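Local coordinates for protein Non-ribosomal peptide synthetase (PDB 3WVN) that is a non-ribosomal peptide synthetase of the AMP-binding (ANL) family and, in this model, holds aspartic acid in a pocket, at residues Q74-H79 against T108-Y113; L145-D150 against Y166-L171; Y340-C345 against L423-Y428. One frame throughout, in Å; residues are numbered along the deposited sequence.

Contact 1 of 3, residues Q74-H79 against T108-Y113; sequences QELLNH and TVAVFY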
ATOM      1  N   GLN A  74      10.861  16.983   3.633  1.00 33.31           N
ATOM      2  CA  GLN A  74      11.982  17.191   4.554  1.00 39.14           C
ATOM      3  C   GLN A  74      11.643  16.680   5.948  1.00 36.19           C
ATOM      4  O   GLN A  74      12.374  15.906   6.493  1.00 34.28           O
ATOM      5  CB  GLN A  74      12.345  18.684   4.680  1.00 43.48           C
ATOM      6  CG  GLN A  74      13.570  18.930   5.556  1.00 48.17           C
ATOM      7  CD  GLN A  74      14.746  18.095   5.100  1.00 55.67           C
ATOM      8  OE1 GLN A  74      15.306  17.281   5.864  1.00 60.97           O
ATOM      9  NE2 GLN A  74      15.087  18.228   3.817  1.00 61.28           N
ATOM     10  N   GLU A  75      10.508  17.139   6.472  1.00 35.83           N
ATOM     11  CA  GLU A  75       9.973  16.706   7.736  1.00 34.31           C
ATOM     12  C   GLU A  75       9.759  15.239   7.739  1.00 33.68           C
ATOM     13  O   GLU A  75      10.194  14.582   8.681  1.00 36.39           O
ATOM     14  CB  GLU A  75       8.668  17.391   8.051  1.00 35.53           C
ATOM     15  CG  GLU A  75       8.804  18.871   8.346  1.00 36.12           C
ATOM     16  CD  GLU A  75       7.459  19.524   8.542  1.00 37.69           C
ATOM     17  OE1 GLU A  75       6.586  19.442   7.657  1.00 36.08           O
ATOM     18  OE2 GLU A  75       7.282  20.125   9.604  1.00 44.49           O
ATOM     19  N   LEU A  76       9.107  14.688   6.716  1.00 32.86           N
ATOM     20  CA  LEU A  76       8.971  13.221   6.682  1.00 32.82           C
ATOM     21  C   LEU A  76      10.349  12.510   6.760  1.00 32.26           C
ATOM     22  O   LEU A  76      10.514  11.508   7.476  1.00 31.84           O
ATOM     23  CB  LEU A  76       8.167  12.735   5.476  1.00 30.85           C
ATOM     24  CG  LEU A  76       8.102  11.216   5.280  1.00 30.18           C
ATOM     25  CD1 LEU A  76       7.363  10.570   6.437  1.00 31.33           C
ATOM     26  CD2 LEU A  76       7.409  10.893   3.960  1.00 30.62           C
ATOM     27  N   LEU A  77      11.323  13.043   6.042  1.00 32.84           N
ATOM     28  CA  LEU A  77      12.689  12.444   6.006  1.00 33.37           C
ATOM     29  C   LEU A  77      13.335  12.536   7.393  1.00 32.21           C
ATOM     30  O   LEU A  77      13.830  11.554   7.903  1.00 32.06           O
ATOM     31  CB  LEU A  77      13.576  13.123   4.954  1.00 32.64           C
ATOM     32  CG  LEU A  77      15.018  12.606   4.881  1.00 33.20           C
ATOM     33  CD1 LEU A  77      15.078  11.114   4.649  1.00 34.52           C
ATOM     34  CD2 LEU A  77      15.756  13.306   3.788  1.00 34.61           C
ATOM     35  N   ASN A  78      13.225  13.707   8.002  1.00 31.75           N
ATOM     36  CA  ASN A  78      13.729  13.953   9.327  1.00 33.71           C
ATOM     37  C   ASN A  78      13.082  13.038  10.404  1.00 32.24           C
ATOM     38  O   ASN A  78      13.783  12.409  11.209  1.00 31.52           O
ATOM     39  CB  ASN A  78      13.444  15.406   9.702  1.00 36.44           C
ATOM     40  CG  ASN A  78      14.311  16.387   8.968  1.00 36.69           C
ATOM     41  OD1 ASN A  78      15.269  16.030   8.324  1.00 35.90           O
ATOM     42  ND2 ASN A  78      13.942  17.661   9.054  1.00 40.02           N
ATOM     43  N   HIS A  79      11.755  12.951  10.424  1.00 30.61           N
ATOM     44  CA  HIS A  79      11.133  12.080  11.396  1.00 31.36           C
ATOM     45  C   HIS A  79      11.442  10.621  11.111  1.00 31.78           C
ATOM     46  O   HIS A  79      11.632   9.853  12.050  1.00 33.66           O
ATOM     47  CB  HIS A  79       9.663  12.269  11.489  1.00 32.27           C
ATOM     48  CG  HIS A  79       9.246  13.567  12.090  1.00 33.24           C
ATOM     49  ND1 HIS A  79       8.870  13.683  13.416  1.00 36.45           N
ATOM     50  CD2 HIS A  79       9.084  14.790  11.545  1.00 31.83           C
ATOM     51  CE1 HIS A  79       8.478  14.924  13.650  1.00 34.87           C
ATOM     52  NE2 HIS A  79       8.633  15.623  12.540  1.00 33.04           N
ATOM     53  N   THR A 108       2.944   6.748  11.487  1.00 31.32           N
ATOM     54  CA  THR A 108       3.028   5.412  10.873  1.00 31.62           C
ATOM     55  C   THR A 108       3.895   5.387   9.580  1.00 29.48           C
ATOM     56  O   THR A 108       4.608   4.405   9.288  1.00 28.60           O
ATOM     57  CB  THR A 108       1.640   4.938  10.475  1.00 33.98           C
ATOM     58  OG1 THR A 108       0.740   5.289  11.521  1.00 38.81           O
ATOM     59  CG2 THR A 108       1.621   3.463  10.325  1.00 36.03           C
ATOM     60  N   VAL A 109       3.848   6.461   8.816  1.00 27.55           N
ATOM     61  CA  VAL A 109       4.642   6.491   7.576  1.00 27.51           C
ATOM     62  C   VAL A 109       6.125   6.653   7.968  1.00 27.84           C
ATOM     63  O   VAL A 109       7.020   6.110   7.310  1.00 26.44           O
ATOM     64  CB  VAL A 109       4.206   7.625   6.651  1.00 26.87           C
ATOM     65  CG1 VAL A 109       5.014   7.622   5.376  1.00 27.76           C
ATOM     66  CG2 VAL A 109       2.716   7.500   6.314  1.00 28.04           C
ATOM     67  N   ALA A 110       6.370   7.449   9.011  1.00 27.07           N
ATOM     68  CA  ALA A 110       7.725   7.650   9.494  1.00 29.30           C
ATOM     69  C   ALA A 110       8.268   6.355  10.079  1.00 29.87           C
ATOM     70  O   ALA A 110       9.467   6.072   9.930  1.00 29.63           O
ATOM     71  CB  ALA A 110       7.783   8.796  10.527  1.00 30.90           C
ATOM     72  N   VAL A 111       7.399   5.584  10.731  1.00 27.68           N
ATOM     73  CA  VAL A 111       7.802   4.330  11.250  1.00 28.66           C
ATOM     74  C   VAL A 111       8.184   3.391  10.138  1.00 29.63           C
ATOM     75  O   VAL A 111       9.207   2.668  10.214  1.00 29.54           O
ATOM     76  CB  VAL A 111       6.700   3.693  12.113  1.00 27.79           C
ATOM     77  CG1 VAL A 111       7.010   2.224  12.408  1.00 27.55           C
ATOM     78  CG2 VAL A 111       6.567   4.509  13.394  1.00 28.53           C
ATOM     79  N   PHE A 112       7.345   3.358   9.119  1.00 29.54           N
ATOM     80  CA  PHE A 112       7.595   2.552   7.926  1.00 29.28           C
ATOM     81  C   PHE A 112       8.943   2.871   7.294  1.00 30.10           C
ATOM     82  O   PHE A 112       9.788   1.997   7.110  1.00 30.73           O
ATOM     83  CB  PHE A 112       6.455   2.784   6.936  1.00 28.94           C
ATOM     84  CG  PHE A 112       6.669   2.175   5.605  1.00 28.50           C
ATOM     85  CD1 PHE A 112       7.046   0.863   5.479  1.00 29.57           C
ATOM     86  CD2 PHE A 112       6.452   2.928   4.459  1.00 29.72           C
ATOM     87  CE1 PHE A 112       7.259   0.300   4.233  1.00 30.77           C
ATOM     88  CE2 PHE A 112       6.608   2.364   3.179  1.00 29.45           C
ATOM     89  CZ  PHE A 112       7.010   1.051   3.075  1.00 30.47           C
ATOM     90  N   TYR A 113       9.164   4.129   6.943  1.00 31.48           N
ATOM     91  CA  TYR A 113      10.414   4.487   6.239  1.00 31.16           C
ATOM     92  C   TYR A 113      11.648   4.331   7.180  1.00 32.90           C
ATOM     93  O   TYR A 113      12.708   3.854   6.759  1.00 31.01           O
ATOM     94  CB  TYR A 113      10.331   5.879   5.673  1.00 30.52           C
ATOM     95  CG  TYR A 113       9.558   5.939   4.328  1.00 31.07           C
ATOM     96  CD1 TYR A 113       9.946   5.161   3.208  1.00 31.21           C
ATOM     97  CD2 TYR A 113       8.452   6.717   4.208  1.00 28.99           C
ATOM     98  CE1 TYR A 113       9.238   5.224   1.999  1.00 30.77           C
ATOM     99  CE2 TYR A 113       7.750   6.762   3.025  1.00 31.69           C
ATOM    100  CZ  TYR A 113       8.149   6.010   1.929  1.00 29.95           C
ATOM    101  OH  TYR A 113       7.399   6.151   0.818  1.00 30.96           O
TER
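L76 and H79 pack against V109, A110 and Y113 in a buried helix-helix contact that joins helix 73-89 to helix 106-116. It is apolar throughout: no hydrogen bond runs between the two segments, whose axes come within 9.0 Å and cross at -59°. The backbones draw together at A110, where the CA atoms of H79 and A110 are 5.9 Å apart. There the CB of H79 rests against the CB of A110 at 4.1 Å, and the methyl is all that A110 has to put between the helices. The imidazole of H79 plays no part. With CG opposite the carbonyl carbon (chi1 -69°) it leads off toward W71, on which it stacks.

Helix 106-116 is the connection of a beta-alpha-beta crossover, linking strand 97-101 to its parallel neighbour 121-125 in this alpha/beta part of the AMP-binding fold, and helix 73-89 packs across it on the side of V109, A110 and Y113. L76 reaches across to helix 106-116 with both of its methyls. Its chi1 of 174° sets CG opposite the backbone N, and the end of the side chain then comes nearer than its base. CD1 meets V109 CG1 at 3.9 Å, the two side chains crossing at about a right angle, and it also lies 4.5 Å from A110 CB. CD2 goes to Y113, approaching CE2 obliquely at 4.2 Å. One face of the Y113 ring carries its neighbour F112, whose CD2 sits over the ring centre. The Y113 hydroxyl is hydrogen-bonded to T256, and L51 of helix 47-57 touches both L76 and Y113.

Contact 2 of 3, residues L145-D150 against Y166-L171; sequences LVIAED and YSIDSL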
ATOM      1  N   LEU A 145       9.509  -6.185  18.832  1.00 48.74           N
ATOM      2  CA  LEU A 145       8.664  -5.313  19.661  1.00 47.52           C
ATOM      3  C   LEU A 145       7.409  -4.906  18.909  1.00 47.26           C
ATOM      4  O   LEU A 145       7.233  -5.217  17.703  1.00 43.85           O
ATOM      5  CB  LEU A 145       9.421  -4.070  20.102  1.00 47.75           C
ATOM      6  CG  LEU A 145      10.056  -3.216  19.012  1.00 49.43           C
ATOM      7  CD1 LEU A 145       8.989  -2.397  18.267  1.00 47.95           C
ATOM      8  CD2 LEU A 145      11.135  -2.289  19.579  1.00 49.21           C
ATOM      9  N   VAL A 146       6.509  -4.243  19.622  1.00 45.32           N
ATOM     10  CA  VAL A 146       5.176  -3.962  19.084  1.00 45.06           C
ATOM     11  C   VAL A 146       4.877  -2.517  19.417  1.00 47.14           C
ATOM     12  O   VAL A 146       5.215  -2.053  20.537  1.00 48.52           O
ATOM     13  CB  VAL A 146       4.120  -4.855  19.766  1.00 44.22           C
ATOM     14  CG1 VAL A 146       2.722  -4.452  19.362  1.00 42.00           C
ATOM     15  CG2 VAL A 146       4.405  -6.340  19.510  1.00 45.29           C
ATOM     16  N   ILE A 147       4.282  -1.813  18.456  1.00 42.16           N
ATOM     17  CA  ILE A 147       3.948  -0.413  18.611  1.00 39.90           C
ATOM     18  C   ILE A 147       2.441  -0.299  18.523  1.00 40.61           C
ATOM     19  O   ILE A 147       1.831  -0.796  17.566  1.00 44.37           O
ATOM     20  CB  ILE A 147       4.636   0.432  17.520  1.00 40.11           C
ATOM     21  CG1 ILE A 147       6.124   0.444  17.771  1.00 38.52           C
ATOM     22  CG2 ILE A 147       4.125   1.863  17.504  1.00 39.27           C
ATOM     23  CD1 ILE A 147       6.944   1.063  16.686  1.00 36.78           C
ATOM     24  N   ALA A 148       1.836   0.353  19.512  1.00 40.26           N
ATOM     25  CA  ALA A 148       0.395   0.460  19.621  1.00 40.08           C
ATOM     26  C   ALA A 148      -0.031   1.912  19.542  1.00 40.78           C
ATOM     27  O   ALA A 148       0.771   2.853  19.598  1.00 45.83           O
ATOM     28  CB  ALA A 148      -0.079  -0.170  20.932  1.00 42.49           C
ATOM     29  N   GLU A 149      -1.313   2.089  19.470  1.00 42.41           N
ATOM     30  CA  GLU A 149      -1.895   3.352  19.141  1.00 47.19           C
ATOM     31  C   GLU A 149      -1.977   4.273  20.347  1.00 50.28           C
ATOM     32  O   GLU A 149      -1.938   5.502  20.215  1.00 52.38           O
ATOM     33  CB  GLU A 149      -3.292   3.087  18.597  1.00 48.86           C
ATOM     34  CG  GLU A 149      -4.020   4.335  18.210  1.00 50.83           C
ATOM     35  CD  GLU A 149      -5.383   4.032  17.703  1.00 55.31           C
ATOM     36  OE1 GLU A 149      -6.045   5.013  17.301  1.00 64.08           O
ATOM     37  OE2 GLU A 149      -5.770   2.837  17.692  1.00 56.27           O
ATOM     38  N   ASP A 150      -2.143   3.676  21.517  1.00 53.15           N
ATOM     39  CA  ASP A 150      -2.212   4.415  22.756  1.00 55.50           C
ATOM     40  C   ASP A 150      -2.075   3.434  23.915  1.00 60.32           C
ATOM     41  O   ASP A 150      -1.851   2.242  23.697  1.00 63.71           O
ATOM     42  CB  ASP A 150      -3.512   5.216  22.852  1.00 55.17           C
ATOM     43  CG  ASP A 150      -4.754   4.345  22.892  1.00 54.83           C
ATOM     44  OD1 ASP A 150      -4.706   3.119  23.124  1.00 57.20           O
ATOM     45  OD2 ASP A 150      -5.823   4.936  22.725  1.00 57.89           O
ATOM     46  N   TYR A 166       5.060  -0.520  23.022  1.00 45.29           N
ATOM     47  CA  TYR A 166       5.201   0.923  23.220  1.00 42.63           C
ATOM     48  C   TYR A 166       4.057   1.670  22.604  1.00 42.25           C
ATOM     49  O   TYR A 166       3.664   1.337  21.513  1.00 44.37           O
ATOM     50  CB  TYR A 166       6.456   1.397  22.542  1.00 44.56           C
ATOM     51  CG  TYR A 166       7.705   0.721  23.015  1.00 46.19           C
ATOM     52  CD1 TYR A 166       8.462   1.270  24.052  1.00 47.76           C
ATOM     53  CD2 TYR A 166       8.136  -0.470  22.434  1.00 47.33           C
ATOM     54  CE1 TYR A 166       9.643   0.671  24.504  1.00 48.14           C
ATOM     55  CE2 TYR A 166       9.308  -1.096  22.876  1.00 49.03           C
ATOM     56  CZ  TYR A 166      10.079  -0.516  23.924  1.00 50.45           C
ATOM     57  OH  TYR A 166      11.243  -1.125  24.435  1.00 49.09           O
ATOM     58  N   SER A 167       3.499   2.662  23.281  1.00 41.78           N
ATOM     59  CA  SER A 167       2.456   3.480  22.703  1.00 44.28           C
ATOM     60  C   SER A 167       3.109   4.553  21.874  1.00 42.29           C
ATOM     61  O   SER A 167       4.183   5.003  22.200  1.00 44.46           O
ATOM     62  CB  SER A 167       1.540   4.109  23.760  1.00 48.48           C
ATOM     63  OG  SER A 167       2.079   5.323  24.269  1.00 50.82           O
ATOM     64  N   ILE A 168       2.496   4.898  20.751  1.00 39.35           N
ATOM     65  CA  ILE A 168       3.140   5.808  19.834  1.00 39.21           C
ATOM     66  C   ILE A 168       3.359   7.209  20.452  1.00 40.89           C
ATOM     67  O   ILE A 168       4.364   7.863  20.159  1.00 38.96           O
ATOM     68  CB  ILE A 168       2.382   5.890  18.479  1.00 36.45           C
ATOM     69  CG1 ILE A 168       3.187   6.672  17.442  1.00 33.30           C
ATOM     70  CG2 ILE A 168       1.010   6.535  18.674  1.00 36.96           C
ATOM     71  CD1 ILE A 168       4.430   5.943  16.947  1.00 32.95           C
ATOM     72  N   ASP A 169       2.420   7.679  21.256  1.00 45.56           N
ATOM     73  CA  ASP A 169       2.554   9.009  21.870  1.00 54.19           C
ATOM     74  C   ASP A 169       3.785   9.095  22.769  1.00 54.33           C
ATOM     75  O   ASP A 169       4.563  10.068  22.736  1.00 58.59           O
ATOM     76  CB  ASP A 169       1.340   9.339  22.729  1.00 60.12           C
ATOM     77  CG  ASP A 169       0.063   9.406  21.935  1.00 69.59           C
ATOM     78  OD1 ASP A 169      -0.186  10.465  21.299  1.00 73.07           O
ATOM     79  OD2 ASP A 169      -0.695   8.388  21.959  1.00 76.27           O
ATOM     80  N   SER A 170       3.985   8.064  23.557  1.00 52.91           N
ATOM     81  CA  SER A 170       5.099   8.069  24.482  1.00 54.97           C
ATOM     82  C   SER A 170       6.442   7.868  23.714  1.00 50.02           C
ATOM     83  O   SER A 170       7.404   8.602  23.961  1.00 47.94           O
ATOM     84  CB  SER A 170       4.877   7.045  25.590  1.00 53.64           C
ATOM     85  OG  SER A 170       5.884   6.065  25.522  1.00 62.02           O
ATOM     86  N   LEU A 171       6.503   6.919  22.771  1.00 47.83           N
ATOM     87  CA  LEU A 171       7.770   6.711  22.078  1.00 45.12           C
ATOM     88  C   LEU A 171       8.050   7.909  21.185  1.00 44.43           C
ATOM     89  O   LEU A 171       9.226   8.277  21.012  1.00 44.76           O
ATOM     90  CB  LEU A 171       7.929   5.381  21.345  1.00 45.34           C
ATOM     91  CG  LEU A 171       7.388   5.229  19.866  1.00 44.35           C
ATOM     92  CD1 LEU A 171       8.378   5.744  18.849  1.00 41.48           C
ATOM     93  CD2 LEU A 171       7.042   3.801  19.496  1.00 43.53           C
TER
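The Y166 ring offers its edge to V146, whose carbonyl O lies near the ring plane, 3.8 Å from Y166 CD2, while L145 CD2 approaches Y166 CE2 obliquely at 4.0 Å, the two side chains crossing at about a right angle. W86 of helix 73-89 adds an edge-to-face meeting with Y166. The two segments join elements of a beta-alpha-beta unit, strand 145-148, helix 151-159, strand 165-167, whose two strands lie parallel and adjacent at one side of a four-stranded sheet.

Three backbone hydrogen bonds join them, alternating in the parallel manner: Y166 N to V146 O, A148 N to Y166 O at a nearly straight 170°, and I168 N to A148 O. The last is more bent, 138° at the hydrogen, where the second chain is already leaving the sheet for helix 168-180. I147 and Y166 share one face of the sheet, A148 and S167 the other. On the I147 side, L171 from the first turn of the helix reaches back over the strand, its CD2 3.9 Å from I147 CG1 and the same from I147 CD1, and F83 touches both residues. I147 CG2 meets I168 CD1 at 4.1 Å.

S167 is the N-cap of that helix; its OG also bonds E151, and it accepts only weakly from S170 N, at 3.4 Å. On the facing chain the backbone C of D150 lies 3.7 Å from S167 CB.

Contact 3 of 3, residues Y340-C345 against L423-Y428; sequences YGQTEC and LHTGDY. With ASP (aspartic acid), chain C.
Two sequence motifs familiar from the AMP-binding family meet here: the tyrosine-glycine-x-threonine-glutamate run of residues 340-344, whose G341, Q342 and T343 line the aspartic acid pocket, and the threonine-glycine-aspartate run of residues 425-427, where the chain turns a corner between strands 423-425 and 427-431. Y340 and D427 come from opposite directions, and the phenol OH donates to D427 OD2 at 2.6 Å. The carboxylate oxygen lies at the ring's edge and receives the bond on its anti lone pair, with ring and carboxylate planes 54° apart.

Q342 makes the second link. Its chain is extended beyond CG, which carries the amide across T425 at about a right angle. NE2 gives a hydrogen to T425 O at 3.1 Å, close to the amide's own plane and onto a lone pair of the carbonyl, with an angle of 124° at the oxygen. The same nitrogen stands 3.6 Å from D427 OD2, the amide turned 76° to the carboxylate. T425 shapes the corner itself: its OG1 accepts from D427 N at 2.8 Å, an ST turn, and also bonds I390 O.

On the pocket side of the 340-345 loop, T343 OG1 is held by D246, which also bonds the aspartic acid, as do S315 and R347, and T343 N lies 3.6 Å from the ligand's OD2.

L423 fills the other end of the contact. E344 CB packs on its CD1 at 3.6 Å, the side chains crossing, while the E344 carboxylate turns off to bond the hydroxyl of Y401. On the other branch of the leucine, C345 SG abuts L423 CD2, also at 3.6 Å.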
ATOM      1  N   TYR A 340      -6.896  -5.176 -11.175  1.00 28.01           N
ATOM      2  CA  TYR A 340      -7.071  -6.449 -10.495  1.00 29.01           C
ATOM      3  C   TYR A 340      -5.723  -6.838  -9.924  1.00 29.71           C
ATOM      4  O   TYR A 340      -4.684  -6.708 -10.561  1.00 27.66           O
ATOM      5  CB  TYR A 340      -7.609  -7.506 -11.478  1.00 30.31           C
ATOM      6  CG  TYR A 340      -7.200  -8.934 -11.194  1.00 31.74           C
ATOM      7  CD1 TYR A 340      -7.674  -9.597 -10.053  1.00 31.71           C
ATOM      8  CD2 TYR A 340      -6.382  -9.635 -12.077  1.00 32.13           C
ATOM      9  CE1 TYR A 340      -7.354 -10.905  -9.814  1.00 32.24           C
ATOM     10  CE2 TYR A 340      -6.041 -10.966 -11.843  1.00 33.73           C
ATOM     11  CZ  TYR A 340      -6.521 -11.589 -10.700  1.00 35.12           C
ATOM     12  OH  TYR A 340      -6.142 -12.894 -10.450  1.00 37.23           O
ATOM     13  N   GLY A 341      -5.728  -7.366  -8.711  1.00 32.60           N
ATOM     14  CA  GLY A 341      -4.476  -7.807  -8.120  1.00 31.84           C
ATOM     15  C   GLY A 341      -4.664  -8.751  -6.981  1.00 32.95           C
ATOM     16  O   GLY A 341      -5.772  -8.933  -6.484  1.00 30.49           O
ATOM     17  N   GLN A 342      -3.537  -9.323  -6.564  1.00 34.42           N
ATOM     18  CA  GLN A 342      -3.429 -10.017  -5.286  1.00 33.96           C
ATOM     19  C   GLN A 342      -2.240  -9.493  -4.549  1.00 33.67           C
ATOM     20  O   GLN A 342      -1.262  -9.034  -5.166  1.00 34.49           O
ATOM     21  CB  GLN A 342      -3.209 -11.507  -5.524  1.00 35.37           C
ATOM     22  CG  GLN A 342      -4.346 -12.179  -6.215  1.00 35.85           C
ATOM     23  CD  GLN A 342      -4.158 -13.663  -6.215  1.00 37.77           C
ATOM     24  OE1 GLN A 342      -3.033 -14.188  -6.124  1.00 40.50           O
ATOM     25  NE2 GLN A 342      -5.256 -14.362  -6.308  1.00 39.21           N
ATOM     26  N   THR A 343      -2.265  -9.656  -3.233  1.00 32.97           N
ATOM     27  CA  THR A 343      -1.197  -9.142  -2.423  1.00 32.42           C
ATOM     28  C   THR A 343       0.095  -9.895  -2.769  1.00 33.22           C
ATOM     29  O   THR A 343       1.183  -9.320  -2.757  1.00 33.79           O
ATOM     30  CB  THR A 343      -1.522  -9.243  -0.925  1.00 32.11           C
ATOM     31  OG1 THR A 343      -2.612  -8.388  -0.643  1.00 31.04           O
ATOM     32  CG2 THR A 343      -0.337  -8.772  -0.091  1.00 31.63           C
ATOM     33  N   GLU A 344      -0.063 -11.144  -3.186  1.00 33.31           N
ATOM     34  CA  GLU A 344       1.062 -12.029  -3.579  1.00 32.83           C
ATOM     35  C   GLU A 344       2.013 -11.418  -4.614  1.00 32.54           C
ATOM     36  O   GLU A 344       3.172 -11.828  -4.680  1.00 33.29           O
ATOM     37  CB  GLU A 344       0.489 -13.319  -4.154  1.00 33.17           C
ATOM     38  CG  GLU A 344      -0.020 -14.318  -3.138  1.00 34.01           C
ATOM     39  CD  GLU A 344      -1.371 -13.990  -2.490  1.00 35.08           C
ATOM     40  OE1 GLU A 344      -1.996 -12.922  -2.741  1.00 34.24           O
ATOM     41  OE2 GLU A 344      -1.797 -14.812  -1.652  1.00 35.86           O
ATOM     42  N   CYS A 345       1.518 -10.499  -5.459  1.00 31.00           N
ATOM     43  CA  CYS A 345       2.394  -9.759  -6.381  1.00 30.31           C
ATOM     44  C   CYS A 345       2.002  -8.295  -6.473  1.00 30.06           C
ATOM     45  O   CYS A 345       2.289  -7.647  -7.489  1.00 30.14           O
ATOM     46  CB  CYS A 345       2.357 -10.374  -7.765  1.00 31.07           C
ATOM     47  SG  CYS A 345       0.746 -10.329  -8.563  1.00 31.93           S
ATOM     48  N   LEU A 423       3.566 -17.123 -10.104  1.00 47.97           N
ATOM     49  CA  LEU A 423       2.466 -17.037  -9.142  1.00 48.03           C
ATOM     50  C   LEU A 423       1.258 -17.620  -9.772  1.00 47.06           C
ATOM     51  O   LEU A 423       0.841 -17.158 -10.830  1.00 44.68           O
ATOM     52  CB  LEU A 423       2.153 -15.568  -8.758  1.00 47.44           C
ATOM     53  CG  LEU A 423       0.876 -15.325  -7.931  1.00 48.36           C
ATOM     54  CD1 LEU A 423       1.009 -15.970  -6.556  1.00 48.56           C
ATOM     55  CD2 LEU A 423       0.519 -13.839  -7.823  1.00 47.81           C
ATOM     56  N   HIS A 424       0.661 -18.606  -9.097  1.00 49.83           N
ATOM     57  CA  HIS A 424      -0.594 -19.217  -9.542  1.00 51.91           C
ATOM     58  C   HIS A 424      -1.663 -18.610  -8.668  1.00 52.27           C
ATOM     59  O   HIS A 424      -1.649 -18.782  -7.453  1.00 53.37           O
ATOM     60  CB  HIS A 424      -0.543 -20.740  -9.356  1.00 54.07           C
ATOM     61  CG  HIS A 424       0.402 -21.413 -10.299  1.00 55.86           C
ATOM     62  ND1 HIS A 424      -0.008 -22.274 -11.304  1.00 57.58           N
ATOM     63  CD2 HIS A 424       1.747 -21.298 -10.424  1.00 55.42           C
ATOM     64  CE1 HIS A 424       1.054 -22.699 -11.970  1.00 57.25           C
ATOM     65  NE2 HIS A 424       2.127 -22.114 -11.464  1.00 58.57           N
ATOM     66  N   THR A 425      -2.566 -17.882  -9.282  1.00 46.84           N
ATOM     67  CA  THR A 425      -3.486 -17.071  -8.533  1.00 45.48           C
ATOM     68  C   THR A 425      -4.685 -17.830  -7.990  1.00 47.09           C
ATOM     69  O   THR A 425      -5.384 -17.332  -7.120  1.00 45.62           O
ATOM     70  CB  THR A 425      -4.080 -15.956  -9.424  1.00 42.56           C
ATOM     71  OG1 THR A 425      -4.882 -16.525 -10.470  1.00 41.99           O
ATOM     72  CG2 THR A 425      -2.977 -15.072  -9.993  1.00 41.42           C
ATOM     73  N   GLY A 426      -4.977 -18.985  -8.589  1.00 50.70           N
ATOM     74  CA  GLY A 426      -6.245 -19.643  -8.416  1.00 46.65           C
ATOM     75  C   GLY A 426      -7.427 -18.870  -8.958  1.00 47.87           C
ATOM     76  O   GLY A 426      -8.548 -19.256  -8.664  1.00 50.84           O
ATOM     77  N   ASP A 427      -7.234 -17.795  -9.741  1.00 45.24           N
ATOM     78  CA  ASP A 427      -8.364 -17.215 -10.466  1.00 45.10           C
ATOM     79  C   ASP A 427      -8.355 -17.821 -11.832  1.00 46.22           C
ATOM     80  O   ASP A 427      -7.320 -18.283 -12.285  1.00 46.54           O
ATOM     81  CB  ASP A 427      -8.332 -15.693 -10.519  1.00 43.77           C
ATOM     82  CG  ASP A 427      -8.426 -15.090  -9.141  1.00 44.60           C
ATOM     83  OD1 ASP A 427      -9.183 -15.645  -8.350  1.00 46.19           O
ATOM     84  OD2 ASP A 427      -7.751 -14.087  -8.833  1.00 46.69           O
ATOM     85  N   TYR A 428      -9.511 -17.865 -12.486  1.00 46.43           N
ATOM     86  CA  TYR A 428      -9.556 -18.445 -13.808  1.00 45.98           C
ATOM     87  C   TYR A 428     -10.057 -17.417 -14.815  1.00 45.90           C
ATOM     88  O   TYR A 428     -10.958 -16.626 -14.544  1.00 44.20           O
ATOM     89  CB  TYR A 428     -10.406 -19.732 -13.829  1.00 47.39           C
ATOM     90  CG  TYR A 428      -9.694 -20.902 -13.209  1.00 47.21           C
ATOM     91  CD1 TYR A 428      -9.049 -21.841 -13.980  1.00 48.51           C
ATOM     92  CD2 TYR A 428      -9.669 -21.051 -11.839  1.00 48.48           C
ATOM     93  CE1 TYR A 428      -8.377 -22.903 -13.399  1.00 50.26           C
ATOM     94  CE2 TYR A 428      -8.995 -22.085 -11.234  1.00 50.20           C
ATOM     95  CZ  TYR A 428      -8.350 -23.011 -12.020  1.00 52.75           C
ATOM     96  OH  TYR A 428      -7.738 -24.070 -11.393  1.00 57.07           O
TER
HETATM   97  N   ASP C 601      -3.452  -6.031  -3.766  1.00 39.94           N
HETATM   98  CA  ASP C 601      -4.505  -5.736  -4.819  1.00 39.75           C
HETATM   99  C   ASP C 601      -4.260  -4.453  -5.588  1.00 37.61           C
HETATM  100  O   ASP C 601      -3.699  -3.479  -5.004  1.00 35.87           O
HETATM  101  CB  ASP C 601      -5.906  -5.688  -4.210  1.00 39.68           C
HETATM  102  CG  ASP C 601      -6.173  -6.862  -3.203  1.00 45.43           C
HETATM  103  OD1 ASP C 601      -7.226  -6.816  -2.515  1.00 48.38           O
HETATM  104  OD2 ASP C 601      -5.333  -7.797  -3.088  1.00 42.78           O
HETATM  105  OXT ASP C 601      -4.657  -4.402  -6.783  1.00 33.78           O

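Overall arrangement
Contacts 1 and 2 are neighbours on one side of the chain's centre, their centres 16 Å apart and their nearest atoms about 4 Å apart without touching. Helix 73-89 bridges them: its residues 74-79 form one side of contact 1, and farther along its F83 and W86 reach contact 2. Contact 3 lies on the opposite side of the centre, 31 Å from contact 1 and 34 Å from contact 2 between centres, with nearest atoms about 13 and 19 Å away. It alone of the three supplies residues of the aspartic acid pocket, G341, Q342 and T343. The three follow one another along the chain, each closing before the next opens.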